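Local coordinates for TodX (Pseudomonas putida, PDB 3BS0), which probably carries toluene and related aromatic hydrocarbons across the outer membrane, as a beta-barrel channel of the FadL family, at residues D56-V59 and A65-K68. Residues are numbered along the deposited sequence; the frame is centred on the assembly and turned at random.
Sequences DIKV and AEAK. Unlike the reference sequence in segment 65-68: Ala67 (reference Pro).
A beta hairpin, strand 44-60 turning back into the short strand 66-69, brings 56-59 and 65-68 together in antiparallel register. Val59 and Ala67 form its hydrogen-bonded pair: Val59 N donates to Ala67 O at 3.0 Å, and Ala67 N returns a nearly straight bond to Val59 O at 3.1 Å. Lys58 and Lys68 make the next, non-hydrogen-bonded pair, where Lys68 CA comes 3.2 Å from Ile57 O in a CA-H...O contact. Glu66, Lys58 and Lys68 share one face. Bent at chi2 (88°) and chi4 (-61°), the Lys58 chain runs diagonally to Glu66, and Lys58 NZ forms a salt bridge with Glu66 OE1 (2.8 Å), reaching its syn side 17° out of the carboxylate plane. Its methylenes also lie alongside those of Lys68, the two chains pointing the same way, while the two ammonium groups stay apart, NZ to NZ 6.0 Å. Glu66 probably eases the repulsion between them. Long, flexible charged chains suit this more exposed face; Ala67, with its small side chain, lies on the buried one beside the beta-branched Val59. There Val59 also touches Pro368 of a loop and Gln418 of strand 417-433, the strand that pairs with the other edge of 56-59. Alternating polar and apolar faces, with a cross-strand salt bridge on the polar one, are characteristic of an amphipathic antiparallel beta hairpin, here extending from a barrel strand.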
loop_
_atom_site.group_PDB
_atom_site.type_symbol
_atom_site.label_atom_id
_atom_site.label_comp_id
_atom_site.label_asym_id
_atom_site.label_seq_id
_atom_site.Cartn_x
_atom_site.Cartn_y
_atom_site.Cartn_z
ATOM N N ASP A 56 3.999 13.190 -4.223
ATOM C CA ASP A 56 4.973 14.223 -4.496
ATOM C C ASP A 56 6.238 14.015 -3.673
ATOM O O ASP A 56 6.213 13.949 -2.438
ATOM C CB ASP A 56 4.404 15.618 -4.260
ATOM C CG ASP A 56 5.077 16.658 -5.138
ATOM O OD1 ASP A 56 5.146 16.422 -6.366
ATOM O OD2 ASP A 56 5.534 17.699 -4.619
ATOM N N ILE A 57 7.350 13.904 -4.388
ATOM C CA ILE A 57 8.635 13.678 -3.767
ATOM C C ILE A 57 9.724 14.506 -4.406
ATOM O O ILE A 57 9.786 14.649 -5.621
ATOM C CB ILE A 57 9.042 12.198 -3.879
ATOM C CG1 ILE A 57 7.948 11.312 -3.288
ATOM C CG2 ILE A 57 10.349 11.957 -3.159
ATOM C CD1 ILE A 57 8.297 9.829 -3.313
ATOM N N LYS A 58 10.573 15.070 -3.566
ATOM C CA LYS A 58 11.712 15.845 -4.026
ATOM C C LYS A 58 12.908 15.326 -3.218
ATOM O O LYS A 58 12.838 15.186 -1.983
ATOM C CB LYS A 58 11.518 17.342 -3.756
ATOM C CG LYS A 58 11.614 18.225 -4.978
ATOM C CD LYS A 58 10.246 18.359 -5.638
ATOM C CE LYS A 58 10.234 19.412 -6.760
ATOM N NZ LYS A 58 10.570 20.791 -6.273
ATOM N N VAL A 59 13.981 15.010 -3.933
ATOM C CA VAL A 59 15.202 14.523 -3.325
ATOM C C VAL A 59 16.261 15.519 -3.763
ATOM O O VAL A 59 16.292 15.937 -4.926
ATOM C CB VAL A 59 15.549 13.098 -3.828
ATOM C CG1 VAL A 59 16.875 12.626 -3.242
ATOM C CG2 VAL A 59 14.459 12.125 -3.413
ATOM N N ALA A 65 21.289 19.881 -6.719
ATOM C CA ALA A 65 20.584 19.227 -7.817
ATOM C C ALA A 65 19.338 18.545 -7.264
ATOM O O ALA A 65 19.352 18.047 -6.148
ATOM C CB ALA A 65 21.488 18.190 -8.488
ATOM N N GLU A 66 18.253 18.543 -8.027
ATOM C CA GLU A 66 17.054 17.887 -7.552
ATOM C C GLU A 66 16.452 16.909 -8.548
ATOM O O GLU A 66 16.539 17.074 -9.759
ATOM C CB GLU A 66 15.986 18.912 -7.117
ATOM C CG GLU A 66 15.214 19.598 -8.232
ATOM C CD GLU A 66 14.187 20.598 -7.697
ATOM O OE1 GLU A 66 13.250 20.157 -6.980
ATOM O OE2 GLU A 66 14.316 21.822 -7.981
ATOM N N ALA A 67 15.858 15.867 -7.993
ATOM C CA ALA A 67 15.182 14.841 -8.753
ATOM C C ALA A 67 13.818 14.810 -8.096
ATOM O O ALA A 67 13.707 14.707 -6.875
ATOM C CB ALA A 67 15.874 13.518 -8.576
ATOM N N LYS A 68 12.776 14.934 -8.893
ATOM C CA LYS A 68 11.446 14.912 -8.332
ATOM C C LYS A 68 10.634 13.883 -9.050
ATOM O O LYS A 68 10.898 13.573 -10.211
ATOM C CB LYS A 68 10.779 16.282 -8.463
ATOM C CG LYS A 68 10.937 16.927 -9.813
ATOM C CD LYS A 68 10.086 18.181 -9.914
ATOM C CE LYS A 68 10.855 19.305 -10.595
ATOM N NZ LYS A 68 11.454 18.854 -11.893
#